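Local coordinates for protein sulfatase (Bacteroides fragilis CAG:558, PDB 6USS) that probably hydrolyses aryl sulfate esters as a calcium-dependent gut bacterial sulfatase, here with its catalytic nucleophile position substituted, at residues S422-F427 against K488-Y493; V444-W449 against K484-D489. The protein carries 1 engineered substitution. All coordinates share one frame; numbering follows the deposited sequence.

Both contacts dock helix 480-496 on one face of the antiparallel sheet formed by strands 422-427, 441-446, 449-454 and 460-464. Contact 1 uses the edge strand 422-427 and is a surface contact; contact 2 uses the neighbouring strand 441-446 with its hairpin turn and is partly buried. Their centres are about 8 Å apart. Asp489 serves both, and Val444 of contact 2 packs on Tyr424 of contact 1. The chemistry differs with place. At the sheet edge, contact 1 combines two carboxylate hydrogen bonds with a tyrosine stack. One strand in from that edge, contact 2 rests mainly on the aliphatic side chain of Leu486. Neither lies at the calcium site.

Contact 1 (S422-F427 against K488-Y493); sequences SLYWNF and KDLGNY
Tyr424 lies almost flat against Tyr493 in an offset stack. The ring centroids are 3.8 Å apart and the planes differ by only 4°. Tyr493 CG lies over the Tyr424 ring, and Tyr424 CD1 lies over the Tyr493 ring. The CB of Tyr493 adds a CH-pi contact, 3.9 Å from the Tyr424 centroid. In Tyr493, CG is anti to the backbone N (chi1 -177°), which carries the ring from the helix toward the strand.

The rim of the Tyr424 ring meets two other helix residues. Leu490 CD1 touches its CD2 edge at 3.8 Å. Asp489 takes a hydrogen bond on each carboxylate oxygen. Tyr424 OH donates to Asp489 OD1 at 2.6 Å, and Ser422 OG donates to Asp489 OD2, also at 2.6 Å. Both donors come from the syn side, somewhat out of the carboxylate plane. That plane stands steeply to the Tyr424 ring. The two bonds limit rotation of the carboxylate and probably help stabilise its negative charge.

Helix 480-496 crosses the edge strand 422-427, with the axes of segments 422-427 and 488-493 at 64°. Strand 441-446 flanks that strand, and its Val444 also packs on Tyr424. Asn100 touches Tyr493 from a loop.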
ATOM      1  N   SER A 422     -10.484  33.243 -11.408  1.00 15.98           N
ATOM      2  CA  SER A 422      -9.842  32.864 -12.660  1.00 20.72           C
ATOM      3  C   SER A 422      -9.558  31.359 -12.687  1.00 18.90           C
ATOM      4  O   SER A 422      -9.088  30.784 -11.701  1.00 18.76           O
ATOM      5  CB  SER A 422      -8.530  33.637 -12.843  1.00 20.78           C
ATOM      6  OG  SER A 422      -8.708  34.950 -13.336  1.00 23.95           O
ATOM      7  N   LEU A 423      -9.824  30.718 -13.825  1.00 17.24           N
ATOM      8  CA  LEU A 423      -9.381  29.346 -14.069  1.00 21.56           C
ATOM      9  C   LEU A 423      -8.217  29.357 -15.061  1.00 19.56           C
ATOM     10  O   LEU A 423      -8.200  30.168 -15.994  1.00 17.41           O
ATOM     11  CB  LEU A 423     -10.518  28.478 -14.611  1.00 13.23           C
ATOM     12  CG  LEU A 423     -11.781  28.334 -13.778  1.00 15.35           C
ATOM     13  CD1 LEU A 423     -12.670  27.306 -14.455  1.00 14.21           C
ATOM     14  CD2 LEU A 423     -11.467  27.930 -12.337  1.00 13.23           C
ATOM     15  N   TYR A 424      -7.252  28.448 -14.882  1.00 15.03           N
ATOM     16  CA  TYR A 424      -6.062  28.457 -15.723  1.00 18.58           C
ATOM     17  C   TYR A 424      -5.713  27.088 -16.304  1.00 17.55           C
ATOM     18  O   TYR A 424      -5.760  26.068 -15.611  1.00 16.74           O
ATOM     19  CB  TYR A 424      -4.867  28.965 -14.950  1.00 16.13           C
ATOM     20  CG  TYR A 424      -5.056  30.291 -14.282  1.00 19.20           C
ATOM     21  CD1 TYR A 424      -5.398  30.362 -12.940  1.00 16.77           C
ATOM     22  CD2 TYR A 424      -4.843  31.477 -14.977  1.00 19.16           C
ATOM     23  CE1 TYR A 424      -5.549  31.561 -12.314  1.00 16.00           C
ATOM     24  CE2 TYR A 424      -4.991  32.698 -14.353  1.00 19.60           C
ATOM     25  CZ  TYR A 424      -5.339  32.731 -13.014  1.00 21.99           C
ATOM     26  OH  TYR A 424      -5.492  33.941 -12.372  1.00 22.45           O
ATOM     27  N   TRP A 425      -5.311  27.085 -17.574  1.00 19.32           N
ATOM     28  CA  TRP A 425      -4.696  25.925 -18.206  1.00 20.14           C
ATOM     29  C   TRP A 425      -3.360  26.325 -18.827  1.00 21.39           C
ATOM     30  O   TRP A 425      -3.194  27.445 -19.328  1.00 17.15           O
ATOM     31  CB  TRP A 425      -5.567  25.321 -19.299  1.00 16.91           C
ATOM     32  CG  TRP A 425      -6.929  24.889 -18.904  1.00 16.56           C
ATOM     33  CD1 TRP A 425      -7.375  23.602 -18.777  1.00 17.06           C
ATOM     34  CD2 TRP A 425      -8.059  25.733 -18.651  1.00 20.28           C
ATOM     35  NE1 TRP A 425      -8.703  23.593 -18.450  1.00 18.23           N
ATOM     36  CE2 TRP A 425      -9.151  24.888 -18.363  1.00 20.02           C
ATOM     37  CE3 TRP A 425      -8.256  27.122 -18.642  1.00 18.19           C
ATOM     38  CZ2 TRP A 425     -10.421  25.385 -18.053  1.00 15.43           C
ATOM     39  CZ3 TRP A 425      -9.518  27.614 -18.334  1.00 18.28           C
ATOM     40  CH2 TRP A 425     -10.581  26.749 -18.044  1.00 18.14           C
ATOM     41  N   ASN A 426      -2.413  25.389 -18.810  1.00 21.46           N
ATOM     42  CA  ASN A 426      -1.146  25.575 -19.504  1.00 21.54           C
ATOM     43  C   ASN A 426      -0.766  24.280 -20.199  1.00 21.53           C
ATOM     44  O   ASN A 426      -0.623  23.247 -19.541  1.00 16.12           O
ATOM     45  CB  ASN A 426      -0.022  26.001 -18.557  1.00 19.54           C
ATOM     46  CG  ASN A 426       1.182  26.499 -19.316  1.00 17.43           C
ATOM     47  OD1 ASN A 426       1.040  27.031 -20.411  1.00 20.08           O
ATOM     48  ND2 ASN A 426       2.363  26.309 -18.768  1.00 16.33           N
ATOM     49  N   PHE A 427      -0.582  24.347 -21.521  1.00 21.67           N
ATOM     50  CA  PHE A 427      -0.134  23.212 -22.331  1.00 21.85           C
ATOM     51  C   PHE A 427       1.047  23.662 -23.178  1.00 21.95           C
ATOM     52  O   PHE A 427       0.911  23.898 -24.391  1.00 20.96           O
ATOM     53  CB  PHE A 427      -1.267  22.669 -23.212  1.00 20.42           C
ATOM     54  CG  PHE A 427      -0.964  21.330 -23.839  1.00 17.51           C
ATOM     55  CD1 PHE A 427      -1.153  20.151 -23.121  1.00 17.79           C
ATOM     56  CD2 PHE A 427      -0.497  21.248 -25.160  1.00 20.41           C
ATOM     57  CE1 PHE A 427      -0.872  18.897 -23.703  1.00 19.29           C
ATOM     58  CE2 PHE A 427      -0.212  20.005 -25.757  1.00 16.12           C
ATOM     59  CZ  PHE A 427      -0.393  18.834 -25.028  1.00 18.57           C
ATOM     60  N   LYS A 488      -2.583  39.780 -18.909  1.00 23.80           N
ATOM     61  CA  LYS A 488      -1.778  40.021 -17.721  1.00 24.94           C
ATOM     62  C   LYS A 488      -2.168  39.066 -16.600  1.00 24.64           C
ATOM     63  O   LYS A 488      -1.304  38.548 -15.882  1.00 24.95           O
ATOM     64  CB  LYS A 488      -1.942  41.485 -17.296  1.00 25.00           C
ATOM     65  CG  LYS A 488      -1.062  41.953 -16.133  1.00 31.33           C
ATOM     66  CD  LYS A 488       0.422  41.595 -16.336  1.00 46.12           C
ATOM     67  CE  LYS A 488       1.271  42.707 -16.985  1.00 47.07           C
ATOM     68  NZ  LYS A 488       2.721  42.581 -16.607  1.00 42.73           N
ATOM     69  N   ASP A 489      -3.472  38.823 -16.441  1.00 25.78           N
ATOM     70  CA  ASP A 489      -3.959  37.848 -15.472  1.00 21.60           C
ATOM     71  C   ASP A 489      -3.239  36.512 -15.664  1.00 28.95           C
ATOM     72  O   ASP A 489      -2.632  35.972 -14.728  1.00 22.33           O
ATOM     73  CB  ASP A 489      -5.487  37.706 -15.625  1.00 22.89           C
ATOM     74  CG  ASP A 489      -6.139  36.876 -14.514  1.00 28.22           C
ATOM     75  OD1 ASP A 489      -5.419  36.183 -13.779  1.00 32.82           O
ATOM     76  OD2 ASP A 489      -7.385  36.902 -14.377  1.00 31.04           O
ATOM     77  N   LEU A 490      -3.257  35.996 -16.900  1.00 25.84           N
ATOM     78  CA  LEU A 490      -2.622  34.717 -17.214  1.00 21.00           C
ATOM     79  C   LEU A 490      -1.117  34.775 -16.966  1.00 19.95           C
ATOM     80  O   LEU A 490      -0.560  33.944 -16.240  1.00 20.51           O
ATOM     81  CB  LEU A 490      -2.929  34.353 -18.672  1.00 20.31           C
ATOM     82  CG  LEU A 490      -2.706  32.959 -19.271  1.00 24.04           C
ATOM     83  CD1 LEU A 490      -3.082  31.851 -18.290  1.00 21.89           C
ATOM     84  CD2 LEU A 490      -3.478  32.792 -20.594  1.00 16.70           C
ATOM     85  N   GLY A 491      -0.447  35.767 -17.553  1.00 19.60           N
ATOM     86  CA  GLY A 491       1.000  35.841 -17.436  1.00 25.43           C
ATOM     87  C   GLY A 491       1.468  35.876 -15.996  1.00 23.90           C
ATOM     88  O   GLY A 491       2.397  35.154 -15.613  1.00 23.10           O
ATOM     89  N   ASN A 492       0.814  36.700 -15.172  1.00 19.61           N
ATOM     90  CA  ASN A 492       1.204  36.793 -13.771  1.00 18.45           C
ATOM     91  C   ASN A 492       1.080  35.445 -13.084  1.00 18.08           C
ATOM     92  O   ASN A 492       1.998  35.013 -12.378  1.00 21.68           O
ATOM     93  CB  ASN A 492       0.349  37.829 -13.057  1.00 22.63           C
ATOM     94  CG  ASN A 492       0.773  39.236 -13.371  1.00 23.19           C
ATOM     95  OD1 ASN A 492       1.926  39.489 -13.743  1.00 27.05           O
ATOM     96  ND2 ASN A 492      -0.160  40.169 -13.240  1.00 27.07           N
ATOM     97  N   TYR A 493      -0.046  34.759 -13.301  1.00 19.05           N
ATOM     98  CA  TYR A 493      -0.289  33.474 -12.656  1.00 19.71           C
ATOM     99  C   TYR A 493       0.727  32.422 -13.097  1.00 21.19           C
ATOM    100  O   TYR A 493       1.282  31.694 -12.262  1.00 21.31           O
ATOM    101  CB  TYR A 493      -1.712  32.997 -12.942  1.00 20.37           C
ATOM    102  CG  TYR A 493      -2.006  31.703 -12.235  1.00 21.19           C
ATOM    103  CD1 TYR A 493      -2.447  31.697 -10.919  1.00 20.48           C
ATOM    104  CD2 TYR A 493      -1.785  30.487 -12.859  1.00 18.76           C
ATOM    105  CE1 TYR A 493      -2.695  30.518 -10.253  1.00 20.07           C
ATOM    106  CE2 TYR A 493      -2.025  29.292 -12.196  1.00 23.38           C
ATOM    107  CZ  TYR A 493      -2.480  29.316 -10.893  1.00 25.92           C
ATOM    108  OH  TYR A 493      -2.731  28.133 -10.230  1.00 31.03           O
TER

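Contact 2 (V444-W449 against K484-D489)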
ATOM      1  N   VAL A 444      -6.879  31.329 -19.846  1.00 18.31           N
ATOM      2  CA  VAL A 444      -7.576  31.761 -18.638  1.00 22.08           C
ATOM      3  C   VAL A 444      -9.069  31.917 -18.932  1.00 20.21           C
ATOM      4  O   VAL A 444      -9.463  32.437 -19.984  1.00 18.05           O
ATOM      5  CB  VAL A 444      -6.992  33.071 -18.071  1.00 24.91           C
ATOM      6  CG1 VAL A 444      -7.061  34.208 -19.125  1.00 19.20           C
ATOM      7  CG2 VAL A 444      -7.728  33.454 -16.790  1.00 20.11           C
ATOM      8  N   ARG A 445      -9.892  31.444 -17.996  1.00 20.21           N
ATOM      9  CA  ARG A 445     -11.326  31.684 -17.976  1.00 19.36           C
ATOM     10  C   ARG A 445     -11.656  32.512 -16.745  1.00 21.44           C
ATOM     11  O   ARG A 445     -11.144  32.235 -15.656  1.00 21.85           O
ATOM     12  CB  ARG A 445     -12.106  30.371 -17.937  1.00 19.88           C
ATOM     13  CG  ARG A 445     -13.583  30.538 -17.714  1.00 17.47           C
ATOM     14  CD  ARG A 445     -14.257  31.189 -18.912  1.00 18.70           C
ATOM     15  NE  ARG A 445     -15.690  31.324 -18.684  1.00 19.63           N
ATOM     16  CZ  ARG A 445     -16.563  30.314 -18.676  1.00 22.50           C
ATOM     17  NH1 ARG A 445     -16.176  29.062 -18.902  1.00 18.86           N
ATOM     18  NH2 ARG A 445     -17.843  30.560 -18.430  1.00 21.91           N
ATOM     19  N   LYS A 446     -12.495  33.532 -16.914  1.00 23.44           N
ATOM     20  CA  LYS A 446     -12.841  34.403 -15.791  1.00 22.97           C
ATOM     21  C   LYS A 446     -14.169  35.055 -16.121  1.00 19.70           C
ATOM     22  O   LYS A 446     -14.254  35.828 -17.076  1.00 20.49           O
ATOM     23  CB  LYS A 446     -11.758  35.448 -15.552  1.00 25.02           C
ATOM     24  CG  LYS A 446     -12.054  36.442 -14.425  1.00 21.98           C
ATOM     25  CD  LYS A 446     -11.322  37.765 -14.674  1.00 23.17           C
ATOM     26  CE  LYS A 446     -10.626  38.318 -13.422  1.00 32.56           C
ATOM     27  NZ  LYS A 446     -11.334  38.010 -12.146  1.00 28.70           N
ATOM     28  N   GLY A 447     -15.191  34.765 -15.326  1.00 23.24           N
ATOM     29  CA  GLY A 447     -16.518  35.264 -15.662  1.00 18.03           C
ATOM     30  C   GLY A 447     -16.982  34.659 -16.977  1.00 20.99           C
ATOM     31  O   GLY A 447     -16.871  33.451 -17.211  1.00 24.15           O
ATOM     32  N   ASP A 448     -17.499  35.509 -17.849  1.00 18.98           N
ATOM     33  CA  ASP A 448     -18.017  35.063 -19.129  1.00 18.83           C
ATOM     34  C   ASP A 448     -16.928  34.897 -20.167  1.00 21.63           C
ATOM     35  O   ASP A 448     -17.225  34.492 -21.294  1.00 20.90           O
ATOM     36  CB  ASP A 448     -19.039  36.075 -19.657  1.00 20.72           C
ATOM     37  CG  ASP A 448     -20.244  36.214 -18.753  1.00 27.31           C
ATOM     38  OD1 ASP A 448     -20.445  35.329 -17.876  1.00 27.34           O
ATOM     39  OD2 ASP A 448     -20.989  37.208 -18.925  1.00 26.01           O
ATOM     40  N   TRP A 449     -15.689  35.231 -19.827  1.00 20.87           N
ATOM     41  CA  TRP A 449     -14.660  35.463 -20.822  1.00 22.26           C
ATOM     42  C   TRP A 449     -13.573  34.413 -20.717  1.00 20.41           C
ATOM     43  O   TRP A 449     -13.145  34.051 -19.618  1.00 24.02           O
ATOM     44  CB  TRP A 449     -14.068  36.864 -20.674  1.00 20.39           C
ATOM     45  CG  TRP A 449     -15.046  37.934 -21.061  1.00 23.48           C
ATOM     46  CD1 TRP A 449     -15.727  38.764 -20.222  1.00 18.42           C
ATOM     47  CD2 TRP A 449     -15.463  38.278 -22.391  1.00 22.33           C
ATOM     48  NE1 TRP A 449     -16.536  39.607 -20.948  1.00 22.38           N
ATOM     49  CE2 TRP A 449     -16.396  39.324 -22.281  1.00 24.55           C
ATOM     50  CE3 TRP A 449     -15.132  37.808 -23.663  1.00 24.24           C
ATOM     51  CZ2 TRP A 449     -16.998  39.911 -23.396  1.00 25.19           C
ATOM     52  CZ3 TRP A 449     -15.741  38.392 -24.774  1.00 25.71           C
ATOM     53  CH2 TRP A 449     -16.656  39.434 -24.631  1.00 22.85           C
ATOM     54  N   LYS A 484      -6.015  42.417 -23.015  1.00 23.96           N
ATOM     55  CA  LYS A 484      -4.827  42.824 -22.273  1.00 26.84           C
ATOM     56  C   LYS A 484      -4.928  42.436 -20.805  1.00 23.83           C
ATOM     57  O   LYS A 484      -3.975  41.875 -20.244  1.00 24.47           O
ATOM     58  CB  LYS A 484      -4.588  44.330 -22.437  1.00 30.35           C
ATOM     59  CG  LYS A 484      -3.219  44.771 -21.915  1.00 40.41           C
ATOM     60  CD  LYS A 484      -3.092  46.279 -21.849  1.00 47.36           C
ATOM     61  CE  LYS A 484      -4.147  46.867 -20.930  1.00 48.50           C
ATOM     62  NZ  LYS A 484      -3.817  48.256 -20.523  1.00 59.38           N
ATOM     63  N   HIS A 485      -6.072  42.714 -20.172  1.00 25.76           N
ATOM     64  CA  HIS A 485      -6.200  42.409 -18.750  1.00 27.06           C
ATOM     65  C   HIS A 485      -6.101  40.906 -18.507  1.00 27.51           C
ATOM     66  O   HIS A 485      -5.343  40.449 -17.637  1.00 22.48           O
ATOM     67  CB  HIS A 485      -7.509  42.963 -18.190  1.00 26.61           C
ATOM     68  CG  HIS A 485      -7.619  44.465 -18.241  1.00 41.03           C
ATOM     69  ND1 HIS A 485      -8.831  45.123 -18.314  1.00 43.69           N
ATOM     70  CD2 HIS A 485      -6.670  45.436 -18.230  1.00 41.33           C
ATOM     71  CE1 HIS A 485      -8.625  46.429 -18.344  1.00 45.03           C
ATOM     72  NE2 HIS A 485      -7.322  46.646 -18.297  1.00 44.23           N
ATOM     73  N   LEU A 486      -6.819  40.115 -19.309  1.00 21.78           N
ATOM     74  CA  LEU A 486      -6.720  38.667 -19.169  1.00 20.73           C
ATOM     75  C   LEU A 486      -5.346  38.150 -19.580  1.00 22.90           C
ATOM     76  O   LEU A 486      -4.866  37.159 -19.020  1.00 26.14           O
ATOM     77  CB  LEU A 486      -7.829  37.978 -19.968  1.00 14.32           C
ATOM     78  CG  LEU A 486      -9.208  38.276 -19.416  1.00 19.73           C
ATOM     79  CD1 LEU A 486     -10.212  37.441 -20.170  1.00 25.42           C
ATOM     80  CD2 LEU A 486      -9.274  37.992 -17.914  1.00 20.68           C
ATOM     81  N   SER A 487      -4.700  38.798 -20.557  1.00 24.35           N
ATOM     82  CA  SER A 487      -3.303  38.479 -20.836  1.00 24.21           C
ATOM     83  C   SER A 487      -2.443  38.647 -19.591  1.00 23.38           C
ATOM     84  O   SER A 487      -1.627  37.777 -19.263  1.00 26.82           O
ATOM     85  CB  SER A 487      -2.755  39.347 -21.977  1.00 23.27           C
ATOM     86  OG  SER A 487      -3.297  38.965 -23.231  1.00 24.95           O
ATOM     87  N   LYS A 488      -2.583  39.780 -18.909  1.00 23.80           N
ATOM     88  CA  LYS A 488      -1.778  40.021 -17.721  1.00 24.94           C
ATOM     89  C   LYS A 488      -2.168  39.066 -16.600  1.00 24.64           C
ATOM     90  O   LYS A 488      -1.304  38.548 -15.882  1.00 24.95           O
ATOM     91  CB  LYS A 488      -1.942  41.485 -17.296  1.00 25.00           C
ATOM     92  CG  LYS A 488      -1.062  41.953 -16.133  1.00 31.33           C
ATOM     93  CD  LYS A 488       0.422  41.595 -16.336  1.00 46.12           C
ATOM     94  CE  LYS A 488       1.271  42.707 -16.985  1.00 47.07           C
ATOM     95  NZ  LYS A 488       2.721  42.581 -16.607  1.00 42.73           N
ATOM     96  N   ASP A 489      -3.472  38.823 -16.441  1.00 25.78           N
ATOM     97  CA  ASP A 489      -3.959  37.848 -15.472  1.00 21.60           C
ATOM     98  C   ASP A 489      -3.239  36.512 -15.664  1.00 28.95           C
ATOM     99  O   ASP A 489      -2.632  35.972 -14.728  1.00 22.33           O
ATOM    100  CB  ASP A 489      -5.487  37.706 -15.625  1.00 22.89           C
ATOM    101  CG  ASP A 489      -6.139  36.876 -14.514  1.00 28.22           C
ATOM    102  OD1 ASP A 489      -5.419  36.183 -13.779  1.00 32.82           O
ATOM    103  OD2 ASP A 489      -7.385  36.902 -14.377  1.00 31.04           O
TER
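This is a partly buried helix-on-sheet packing contact, in which Leu486 of helix 480-496 meets side chains from strand 441-446 and the start of strand 449-454. The segment axes of strand 444-446 and helix 484-489 approach to 9.1 Å and cross at 118°.

The two methyl groups of Leu486 reach different residues. CD1 meets Trp449 CB at 3.9 Å, so the tryptophan touches through the base of its side chain. The indole itself leads away and meets the ring of His479. CD2 lies 3.8 Å from Lys446 CD, part way along the lysine chain. Nearer the helix backbone, Val444 CG1 sits 3.9 Å from Leu486 CB and also touches Leu486 O. The valine and leucine side chains cross at about a right angle.

Beyond the leucine, the Lys446 chain bends and passes alongside Asp489 with its methylene groups. Its CE lies 3.7 Å from Asp489 OD2, but NZ turns away and remains 4.7 Å from that oxygen. The opposite charges may still attract, though the groups are not in direct contact. Lys446 NZ has a weak hydrogen bond to Gly420 O, while the carboxylate oxygens of Asp489 bond to Ser422 and Tyr424.

Lys446 and Trp449 are the ends of a type II' turn. Backbone bonds run both ways between them, from Lys446 N to Trp449 O at 2.8 Å and from Trp449 N to Lys446 O at 3.2 Å. Gly447 takes the positive phi (64°) of this turn. The whole is a beta hairpin with a two-residue loop, strands 441-446 and 449-454, packed against a helix, within the small four-stranded antiparallel sheet characteristic of the C-terminal part of sulfatases.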